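Local coordinates for protein beta-galactosidase (Bacteroides thetaiotaomicron, PDB 5MUJ) that probably acts as an arabinofuranosidase or related glycoside hydrolase on chain B of the plant pectin rhamnogalacturonan II, an oligosaccharide of which it binds, at residues 116-121 against 182-187; 123-128 against 149-154; 164-169 against 203-208; 225-230 against 271-276. All coordinates share one frame; numbering follows the deposited sequence.

Contact 1: 116-121 against 182-187; sequences KWDCNQ and WESLDK
Lys116 and Asp186 form a salt bridge at the protein surface, with NZ 2.7 Å from OD2 and approaching from above the carboxylate plane rather than within it. The lysine chain bends at chi2 (-75°) and then runs straight, which carries the amine across. The other carboxylate oxygen, OD1, is paired with Arg113, so Asp186 is held between two cations. Next to this pair the indole of Trp117 works through its edge: NE1 donates to Leu185 O at 3.2 Å, the oxygen lying almost exactly in the ring plane, and Arg113 bonds to the same oxygen. Both faces of the indole are covered, one by Asp118 CB over its centre and the opposite one by the carbonyl carbon of Lys187, offset toward the rim. A water links the backbones, accepting from Trp117 N at 3.0 Å and donating to Asp186 O at 2.8 Å. With an alanine in place of Lys116, OD2 of Asp186 would probably be left without its cationic mate and the carboxylate would be freer to turn. Further out, Asp118 is fixed by Arg113, Arg122 and Tyr150. The loop 116-121, which opens with a type I turn, leads from strand 104-110 of one propeller blade into strand 121-126 of the next, and packs on the chain where it leaves that blade's last strand, 183-184, while Trp117 also touches Phe166 of strand 166-172.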
# COMPACT_ATOMS: atom_id res chain seq x y z
N LYS A 116 -15.36 18.97 3.61
CA LYS A 116 -14.83 18.11 4.66
C LYS A 116 -13.30 18.20 4.71
O LYS A 116 -12.69 18.77 3.84
CB LYS A 116 -15.30 16.66 4.41
CG LYS A 116 -16.81 16.51 4.52
CD LYS A 116 -17.28 16.55 5.96
CE LYS A 116 -18.77 16.63 5.98
NZ LYS A 116 -19.35 16.60 7.32
N TRP A 117 -12.72 17.62 5.77
CA TRP A 117 -11.26 17.67 6.04
C TRP A 117 -10.42 17.02 4.95
O TRP A 117 -9.26 17.34 4.77
CB TRP A 117 -10.95 17.01 7.39
CG TRP A 117 -11.10 15.54 7.43
CD1 TRP A 117 -12.24 14.82 7.68
CD2 TRP A 117 -10.07 14.58 7.19
NE1 TRP A 117 -11.98 13.49 7.63
CE2 TRP A 117 -10.65 13.30 7.33
CE3 TRP A 117 -8.71 14.68 6.86
CZ2 TRP A 117 -9.92 12.12 7.14
CZ3 TRP A 117 -7.98 13.54 6.71
CH2 TRP A 117 -8.59 12.25 6.85
N ASP A 118 -11.04 16.08 4.26
CA ASP A 118 -10.38 15.30 3.22
C ASP A 118 -10.90 15.69 1.83
O ASP A 118 -11.00 14.85 0.95
CB ASP A 118 -10.60 13.81 3.50
CG ASP A 118 -12.06 13.44 3.65
OD1 ASP A 118 -12.94 14.34 3.43
OD2 ASP A 118 -12.35 12.23 3.95
N CYS A 119 -11.25 16.96 1.61
CA CYS A 119 -11.94 17.32 0.37
C CYS A 119 -11.13 17.06 -0.90
O CYS A 119 -11.71 16.73 -1.93
CB CYS A 119 -12.39 18.77 0.41
SG CYS A 119 -11.02 19.91 0.64
N ASN A 120 -9.80 17.14 -0.83
CA ASN A 120 -8.91 17.05 -2.01
C ASN A 120 -8.07 15.76 -2.13
O ASN A 120 -7.58 15.47 -3.23
CB ASN A 120 -8.00 18.29 -2.06
CG ASN A 120 -8.76 19.56 -2.34
OD1 ASN A 120 -9.77 19.54 -3.06
ND2 ASN A 120 -8.29 20.69 -1.81
N GLN A 121 -7.94 14.99 -1.05
CA GLN A 121 -7.15 13.75 -1.04
C GLN A 121 -7.93 12.63 -0.39
O GLN A 121 -8.31 12.75 0.78
CB GLN A 121 -5.82 13.91 -0.29
CG GLN A 121 -4.99 15.13 -0.73
CD GLN A 121 -4.27 14.90 -2.05
OE1 GLN A 121 -4.15 13.78 -2.51
NE2 GLN A 121 -3.78 15.95 -2.65
N TRP A 182 -18.14 4.64 -0.25
CA TRP A 182 -18.04 4.18 1.12
C TRP A 182 -18.21 5.43 2.03
O TRP A 182 -18.00 6.53 1.59
CB TRP A 182 -16.68 3.51 1.33
CG TRP A 182 -16.46 2.19 0.61
CD1 TRP A 182 -16.82 1.88 -0.66
CD2 TRP A 182 -15.86 1.04 1.17
NE1 TRP A 182 -16.41 0.61 -0.94
CE2 TRP A 182 -15.83 0.05 0.16
CE3 TRP A 182 -15.29 0.75 2.43
CZ2 TRP A 182 -15.29 -1.21 0.38
CZ3 TRP A 182 -14.74 -0.50 2.64
CH2 TRP A 182 -14.76 -1.48 1.62
N GLU A 183 -18.72 5.21 3.23
CA GLU A 183 -18.96 6.28 4.21
C GLU A 183 -17.71 6.56 4.99
O GLU A 183 -16.94 5.68 5.30
CB GLU A 183 -20.05 5.84 5.17
CG GLU A 183 -21.38 5.60 4.47
CD GLU A 183 -22.52 5.16 5.37
OE1 GLU A 183 -22.28 4.84 6.56
OE2 GLU A 183 -23.66 5.12 4.84
N SER A 184 -17.53 7.82 5.32
CA SER A 184 -16.33 8.22 6.07
C SER A 184 -16.60 9.16 7.21
O SER A 184 -17.63 9.84 7.27
CB SER A 184 -15.29 8.72 5.12
OG SER A 184 -15.71 9.84 4.44
N LEU A 185 -15.67 9.12 8.15
CA LEU A 185 -15.72 10.00 9.36
C LEU A 185 -15.37 11.45 9.04
O LEU A 185 -14.59 11.74 8.13
CB LEU A 185 -14.82 9.47 10.45
CG LEU A 185 -15.20 8.12 11.07
CD1 LEU A 185 -14.33 7.84 12.26
CD2 LEU A 185 -16.69 8.01 11.43
N ASP A 186 -15.91 12.36 9.84
CA ASP A 186 -15.72 13.78 9.62
C ASP A 186 -14.46 14.38 10.27
O ASP A 186 -14.23 15.59 10.16
CB ASP A 186 -16.99 14.51 10.03
CG ASP A 186 -18.13 14.28 9.07
OD1 ASP A 186 -17.98 13.56 8.04
OD2 ASP A 186 -19.21 14.83 9.32
N LYS A 187 -13.64 13.50 10.86
CA LYS A 187 -12.36 13.77 11.44
C LYS A 187 -11.42 12.61 11.06
O LYS A 187 -11.87 11.47 10.91
CB LYS A 187 -12.51 13.83 12.97
CG LYS A 187 -12.90 12.51 13.66
CD LYS A 187 -13.50 12.69 15.05
CE LYS A 187 -12.45 12.81 16.15
NZ LYS A 187 -12.94 13.53 17.37
O HOH W 1 -14.60 17.29 8.03

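Contact 2: 123-128 against 149-154; sequences GGFPAL and TYIGGE
Phe125 and Ile151 leave the same face of the sheet, and their first torsions (chi1 -46° and -71°) set CG of the one and CG1 of the other anti to the carbonyl carbon, which brings the ring and the isoleucine chain together. The isoleucine meets the ring at its edge, CG1 lying in the ring plane and CD1 coming to 3.9 Å from Phe125 CZ. Thr149 projects from the same face.

The backbones beneath form an antiparallel ladder pairing strand 121-126 with strand 146-153. Gly123 and Ile151 make a hydrogen-bonded pair, Gly123 N to Ile151 O at 2.9 Å and Ile151 N to Gly123 O at 2.8 Å. Phe125 and Thr149 make the next such pair. Phe125 N meets Thr149 O at 2.8 Å, the nitrogen lying nearly along the C=O axis although the N-H itself is bent at 140°, whereas Thr149 N reaches Phe125 O from above the carbonyl plane. Gly124 and Tyr150 form the non-hydrogen-bonded pair between them; the backbones are close here, CA of Gly124 3.6 Å from Tyr150 CB, consistent with a glycine at this place. The phenol leads away on the other face, in a cation-pi contact with Arg122 and bonded to Asp118.

In the two hydrogen-bonded pairs the backbone groups satisfy each other. Where the ladder ends, Ser208 and a water that also donates to Phe125 O at 2.9 Å give the Thr149 hydroxyl its partners, so polar groups in this buried contact are matched without a charged side chain from either segment.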
# COMPACT_ATOMS: atom_id res chain seq x y z
N GLY A 123 -7.39 8.68 -0.70
CA GLY A 123 -6.68 7.51 -1.26
C GLY A 123 -6.79 6.32 -0.33
O GLY A 123 -6.06 6.21 0.65
N GLY A 124 -7.57 5.31 -0.71
CA GLY A 124 -7.99 4.26 0.20
C GLY A 124 -7.40 2.88 0.10
O GLY A 124 -6.96 2.44 -1.00
N PHE A 125 -7.46 2.15 1.22
CA PHE A 125 -6.81 0.88 1.42
C PHE A 125 -7.75 -0.01 2.24
O PHE A 125 -7.91 0.10 3.45
CB PHE A 125 -5.48 1.01 2.14
CG PHE A 125 -4.61 2.11 1.61
CD1 PHE A 125 -3.92 1.99 0.42
CD2 PHE A 125 -4.53 3.30 2.30
CE1 PHE A 125 -3.14 3.03 -0.06
CE2 PHE A 125 -3.77 4.35 1.85
CZ PHE A 125 -3.08 4.23 0.66
N PRO A 126 -8.47 -0.91 1.58
CA PRO A 126 -9.34 -1.75 2.37
C PRO A 126 -8.68 -2.41 3.58
O PRO A 126 -7.46 -2.65 3.59
CB PRO A 126 -9.79 -2.80 1.35
CG PRO A 126 -9.85 -2.02 0.09
CD PRO A 126 -8.70 -1.06 0.14
N ALA A 127 -9.51 -2.65 4.60
CA ALA A 127 -9.07 -3.16 5.88
C ALA A 127 -9.59 -4.53 6.18
O ALA A 127 -10.50 -5.05 5.51
CB ALA A 127 -9.54 -2.20 6.97
N LEU A 128 -8.97 -5.15 7.16
CA LEU A 128 -9.30 -6.43 7.68
C LEU A 128 -9.22 -7.54 6.60
O LEU A 128 -10.11 -8.40 6.51
CB LEU A 128 -10.69 -6.41 8.32
CG LEU A 128 -11.03 -5.23 9.24
CD1 LEU A 128 -12.37 -5.48 9.91
CD2 LEU A 128 -9.96 -4.95 10.28
N THR A 149 -9.14 2.14 5.48
CA THR A 149 -8.46 3.37 5.90
C THR A 149 -7.95 4.07 4.67
O THR A 149 -7.80 3.48 3.62
CB THR A 149 -7.29 3.13 6.86
OG1 THR A 149 -6.29 2.33 6.21
CG2 THR A 149 -7.79 2.49 8.16
N TYR A 150 -7.62 5.34 4.82
CA TYR A 150 -7.23 6.17 3.68
C TYR A 150 -6.29 7.34 4.01
O TYR A 150 -6.20 7.84 5.17
CB TYR A 150 -8.46 6.64 2.89
CG TYR A 150 -9.41 7.59 3.60
CD1 TYR A 150 -9.27 8.98 3.51
CD2 TYR A 150 -10.50 7.10 4.30
CE1 TYR A 150 -10.18 9.84 4.12
CE2 TYR A 150 -11.42 7.95 4.93
CZ TYR A 150 -11.27 9.32 4.83
OH TYR A 150 -12.22 10.12 5.46
N ILE A 151 -5.53 7.74 2.99
CA ILE A 151 -4.78 9.02 2.96
C ILE A 151 -5.82 10.11 2.73
O ILE A 151 -6.51 10.12 1.68
CB ILE A 151 -3.73 9.01 1.82
CG1 ILE A 151 -2.58 8.05 2.16
CG2 ILE A 151 -3.29 10.41 1.44
CD1 ILE A 151 -1.62 7.79 1.02
N GLY A 152 -5.96 11.03 3.70
CA GLY A 152 -6.90 12.13 3.58
C GLY A 152 -6.22 13.47 3.78
O GLY A 152 -5.23 13.55 4.49
N GLY A 153 -6.74 14.52 3.15
CA GLY A 153 -6.15 15.85 3.29
C GLY A 153 -6.90 16.89 2.49
O GLY A 153 -7.72 16.56 1.63
N GLU A 154 -6.62 18.15 2.80
CA GLU A 154 -7.27 19.25 2.15
C GLU A 154 -6.39 19.99 1.15
O GLU A 154 -6.89 20.87 0.46
CB GLU A 154 -7.86 20.23 3.19
CG GLU A 154 -6.88 20.92 4.12
CD GLU A 154 -7.59 21.84 5.09
OE1 GLU A 154 -8.78 21.62 5.42
OE2 GLU A 154 -6.94 22.82 5.53
O HOH W 2 -6.80 -0.51 6.08

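Contact 3: 164-169 against 203-208; sequences PLFVGL and LTQYKS. With 8PK (4-O-[(1R)-1-hydroxyethyl]-2-O-methyl-alpha-L-fucopyranose), chain B.
Leu165 and Thr204 are joined by a backbone-to-hydroxyl bond, with Leu165 N 3.0 Å from Thr204 OG1. The hydroxyl, opposite its own backbone N (chi1 172°), donates to Gln205 O at 3.0 Å. A second link completes the polar seam: Gln205 N donates to Leu165 O at 2.8 Å. These bonds join the first strand of one propeller blade, 204-212, to the third strand, 166-172, of the blade before it. A valine in place of Thr204 would probably leave Leu165 N without its acceptor and Gln205 O without its hydroxyl donor.

Around the seam the contacts are mostly van der Waals. Leu165 CD1 lies 4.1 Å from Tyr206 CE1, obliquely to the ring, and Val167 CG1 rests 3.5 Å from Ser208 OG, hydrogen-bonded to Thr149. The extended Gln205 chain crosses Val167 at about a right angle and sets NE2 3.4 Å from Phe166 CA, at the edge of the Phe166 ring. The bound glycan begins here: Thr204 CG2 sits 3.6 Å from C10 of the substituted fucose, and Tyr206 OH is 3.4 Å from its C2. Thr204 thus divides its labour, hydroxyl bonding across the seam between two blades, methyl lining the sugar pocket.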
# COMPACT_ATOMS: atom_id res chain seq x y z
N PRO A 164 -0.41 18.68 4.76
CA PRO A 164 -0.16 17.33 5.24
C PRO A 164 -1.30 16.33 4.97
O PRO A 164 -2.44 16.71 4.67
CB PRO A 164 0.13 17.52 6.75
CG PRO A 164 -0.52 18.79 7.09
CD PRO A 164 -0.38 19.65 5.87
N LEU A 165 -0.96 15.05 5.09
CA LEU A 165 -1.96 13.99 4.94
C LEU A 165 -2.13 13.23 6.26
O LEU A 165 -1.16 13.05 7.01
CB LEU A 165 -1.58 13.06 3.82
CG LEU A 165 -1.18 13.73 2.54
CD1 LEU A 165 -0.18 12.81 1.82
CD2 LEU A 165 -2.37 14.05 1.67
N PHE A 166 -3.38 12.91 6.59
CA PHE A 166 -3.73 12.24 7.83
C PHE A 166 -4.45 10.94 7.52
O PHE A 166 -4.97 10.79 6.40
CB PHE A 166 -4.63 13.13 8.73
CG PHE A 166 -4.20 14.57 8.82
CD1 PHE A 166 -2.87 14.91 9.07
CD2 PHE A 166 -5.12 15.58 8.65
CE1 PHE A 166 -2.48 16.24 9.14
CE2 PHE A 166 -4.74 16.92 8.74
CZ PHE A 166 -3.41 17.24 8.97
N VAL A 167 -4.54 10.02 8.48
CA VAL A 167 -5.26 8.74 8.31
C VAL A 167 -6.76 8.88 8.54
O VAL A 167 -7.23 9.13 9.61
CB VAL A 167 -4.70 7.58 9.22
CG1 VAL A 167 -5.24 6.18 8.86
CG2 VAL A 167 -3.20 7.49 9.07
N GLY A 168 -7.54 8.61 7.50
CA GLY A 168 -8.98 8.54 7.65
C GLY A 168 -9.55 7.12 7.74
O GLY A 168 -8.86 6.15 7.47
N LEU A 169 -10.81 7.03 8.14
CA LEU A 169 -11.51 5.77 8.31
C LEU A 169 -12.79 5.80 7.49
O LEU A 169 -13.54 6.79 7.54
CB LEU A 169 -11.92 5.55 9.78
CG LEU A 169 -12.64 4.23 10.10
CD1 LEU A 169 -11.75 3.01 9.86
CD2 LEU A 169 -13.16 4.25 11.54
N LEU A 203 5.61 14.86 10.19
CA LEU A 203 5.53 15.62 8.94
C LEU A 203 4.22 15.38 8.17
O LEU A 203 3.57 16.30 7.69
CB LEU A 203 6.75 15.33 8.06
CG LEU A 203 8.08 15.73 8.73
CD1 LEU A 203 9.32 15.31 7.93
CD2 LEU A 203 8.12 17.24 9.00
N THR A 204 3.84 14.11 8.07
CA THR A 204 2.65 13.71 7.32
C THR A 204 2.53 12.21 7.49
O THR A 204 3.52 11.52 7.71
CB THR A 204 2.72 14.11 5.83
OG1 THR A 204 1.62 13.52 5.12
CG2 THR A 204 4.04 13.67 5.19
N GLN A 205 1.31 11.72 7.40
CA GLN A 205 1.06 10.29 7.35
C GLN A 205 0.87 9.89 5.90
O GLN A 205 0.55 10.72 5.04
CB GLN A 205 -0.09 9.91 8.30
CG GLN A 205 0.39 10.20 9.76
CD GLN A 205 -0.66 10.55 10.79
OE1 GLN A 205 -0.36 10.54 12.02
NE2 GLN A 205 -1.80 10.97 10.35
N TYR A 206 1.18 8.65 5.62
CA TYR A 206 1.00 8.13 4.27
C TYR A 206 0.11 6.84 4.31
O TYR A 206 -0.95 6.86 4.99
CB TYR A 206 2.31 7.93 3.58
CG TYR A 206 3.11 9.17 3.29
CD1 TYR A 206 2.77 10.00 2.24
CD2 TYR A 206 4.23 9.51 4.06
CE1 TYR A 206 3.50 11.11 1.91
CE2 TYR A 206 4.95 10.65 3.76
CZ TYR A 206 4.60 11.45 2.71
OH TYR A 206 5.36 12.55 2.41
N LYS A 207 0.49 5.76 3.62
CA LYS A 207 -0.39 4.55 3.55
C LYS A 207 -0.57 3.93 4.93
O LYS A 207 0.36 4.07 5.78
CB LYS A 207 0.15 3.49 2.55
CG LYS A 207 -0.51 2.14 2.67
CD LYS A 207 -0.35 1.21 1.46
CE LYS A 207 -1.05 -0.13 1.70
NZ LYS A 207 -0.98 -0.99 0.48
N SER A 208 -1.75 3.37 5.20
CA SER A 208 -2.07 2.56 6.37
C SER A 208 -2.82 1.30 5.95
O SER A 208 -3.44 1.28 4.89
CB SER A 208 -3.00 3.35 7.31
OG SER A 208 -4.21 3.66 6.62
O9 8PK B . 6.04 18.79 3.81
C8 8PK B . 5.76 17.41 4.00
C10 8PK B . 4.31 17.20 4.35
O4 8PK B . 6.12 16.67 2.82
C4 8PK B . 7.47 16.88 2.40
C5 8PK B . 7.55 16.71 0.90
C6 8PK B . 6.59 17.65 0.17
O5 8PK B . 7.26 15.33 0.55
C3 8PK B . 8.43 15.93 3.11
O3 8PK B . 8.39 16.06 4.54
C2 8PK B . 8.06 14.51 2.74
O2 8PK B . 8.99 13.63 3.38
C7 8PK B . 8.43 12.85 4.44
C1 8PK B . 8.07 14.35 1.22

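Contact 4: 225-230 against 271-276; sequences FYNAGG and TGDAHI
In this five-bladed beta-propeller the sugar-binding pocket lies beside the junction between two successive blades, and Asn227 and Asp273 meet at that junction. The segments 225-230 and 271-276 run nearly antiparallel, at 170°; the first lies on strand 222-231, to which Gly229 of the glycan pocket belongs, the second on strand 270-279, which opens the following blade. The axes of the two short segments stay 6.2 Å apart, so side chains and waters rather than a regular ladder join them.

Asn227 does most of the bridging. Its CG sits between its own backbone N and carbonyl carbon (chi1 57°), which turns the amide toward the other strand. There OD1 receives Asp273 N at 3.1 Å, the donor standing well above the amide plane. Asp273 OD1 also lies near, but two acceptors face each other and no bond forms. Gly272 passes close under the amide; any CB on it would run into Asn227 ND2, which has a weak hydrogen bond to Glu240. At the far end the contact turns apolar: Phe225 CB is 4.3 Å from Ala274 CB, and the end methyl of Ile276 covers one face of the phenyl ring.

Two waters bridge the backbones and the Asn227 amide. One accepts from Ala274 N at 2.8 Å and donates to Asn227 OD1 at 2.9 Å, giving that oxygen two partners; the other donates both to Phe225 O, at 2.9 Å, and to Ala274 O, at 2.8 Å.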
# COMPACT_ATOMS: atom_id res chain seq x y z
N PHE A 225 -0.66 -0.92 10.49
CA PHE A 225 0.66 -0.76 10.03
C PHE A 225 0.58 0.45 9.08
O PHE A 225 -0.19 0.54 8.21
CB PHE A 225 1.31 -2.00 9.32
CG PHE A 225 1.92 -3.00 10.24
CD1 PHE A 225 1.14 -3.81 10.98
CD2 PHE A 225 3.30 -3.07 10.44
CE1 PHE A 225 1.67 -4.69 11.83
CE2 PHE A 225 3.83 -3.98 11.34
CZ PHE A 225 3.01 -4.83 12.00
N TYR A 226 1.37 1.47 9.37
CA TYR A 226 1.37 2.68 8.54
C TYR A 226 2.73 3.33 8.43
O TYR A 226 3.59 3.15 9.31
CB TYR A 226 0.33 3.73 9.02
CG TYR A 226 0.57 4.45 10.34
CD1 TYR A 226 0.48 3.77 11.56
CD2 TYR A 226 0.76 5.82 10.35
CE1 TYR A 226 0.61 4.45 12.77
CE2 TYR A 226 0.95 6.50 11.55
CZ TYR A 226 0.85 5.79 12.74
OH TYR A 226 0.97 6.43 13.98
N ASN A 227 2.96 4.02 7.33
CA ASN A 227 4.21 4.76 7.13
C ASN A 227 3.94 6.26 7.16
O ASN A 227 2.83 6.74 6.95
CB ASN A 227 5.05 4.28 5.90
CG ASN A 227 4.30 4.34 4.59
OD1 ASN A 227 3.40 3.52 4.34
ND2 ASN A 227 4.73 5.24 3.70
N ALA A 228 4.95 7.01 7.59
CA ALA A 228 4.81 8.43 7.84
C ALA A 228 6.20 9.04 7.76
O ALA A 228 7.16 8.31 7.82
CB ALA A 228 4.23 8.66 9.23
N GLY A 229 6.26 10.36 7.58
CA GLY A 229 7.51 11.11 7.48
C GLY A 229 7.84 11.81 8.80
O GLY A 229 6.97 12.31 9.45
N GLY A 230 9.10 11.79 9.16
CA GLY A 230 9.62 12.51 10.32
C GLY A 230 11.12 12.57 10.30
O GLY A 230 11.78 12.07 9.39
N THR A 271 10.89 3.97 3.50
CA THR A 271 10.49 2.60 3.77
C THR A 271 8.99 2.69 3.96
O THR A 271 8.51 3.45 4.84
CB THR A 271 11.15 2.01 5.04
OG1 THR A 271 12.58 2.12 4.95
CG2 THR A 271 10.72 0.54 5.27
N GLY A 272 8.24 1.92 3.16
CA GLY A 272 6.83 1.98 3.31
C GLY A 272 5.95 0.96 2.63
O GLY A 272 6.38 -0.10 2.20
N ASP A 273 4.68 1.34 2.60
CA ASP A 273 3.59 0.50 2.14
C ASP A 273 3.73 -0.95 2.60
O ASP A 273 3.74 -1.88 1.81
CB ASP A 273 3.39 0.65 0.63
CG ASP A 273 2.91 2.06 0.24
OD1 ASP A 273 3.14 3.03 1.01
OD2 ASP A 273 2.26 2.21 -0.83
N ALA A 274 3.78 -1.12 3.91
CA ALA A 274 3.82 -2.41 4.53
C ALA A 274 2.53 -3.18 4.23
O ALA A 274 1.42 -2.67 4.43
CB ALA A 274 4.06 -2.31 6.03
N HIS A 275 2.74 -4.41 3.76
CA HIS A 275 1.70 -5.37 3.37
C HIS A 275 2.09 -6.69 3.99
O HIS A 275 3.07 -7.30 3.58
CB HIS A 275 1.57 -5.42 1.82
CG HIS A 275 0.82 -6.61 1.27
ND1 HIS A 275 -0.48 -6.91 1.63
CD2 HIS A 275 1.19 -7.54 0.35
CE1 HIS A 275 -0.88 -8.00 0.95
NE2 HIS A 275 0.12 -8.39 0.19
N ILE A 276 1.32 -7.12 4.99
CA ILE A 276 1.63 -8.28 5.84
C ILE A 276 0.72 -9.48 5.55
O ILE A 276 -0.50 -9.35 5.51
CB ILE A 276 1.52 -7.92 7.33
CG1 ILE A 276 2.47 -6.75 7.63
CG2 ILE A 276 1.88 -9.13 8.22
CD1 ILE A 276 2.50 -6.33 9.07
O HOH W 3 0.56 -0.19 5.54
O HOH W 4 3.02 1.00 5.64

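Overall arrangement
Two of these contacts lie within one propeller blade and two run between blades. Contacts 1 and 2 belong to the sheet led by strand 121-126, yet contact 1 is at the surface, where charges and an indole edge do the work, while contact 2, nested inside its loop along the chain, is buried and relies on a regular ladder. Asp118 and Tyr150 join them. Contacts 3 and 4 are buried seams between blades, made by isolated polar bonds and apolar packing, with waters in contact 4; contact 3 supplies three pocket residues, and the strand of contact 4 one, Gly229. They share a sheet, since Tyr206 N bonds Asn227 O, while Ser208 ties contact 3 to contact 2.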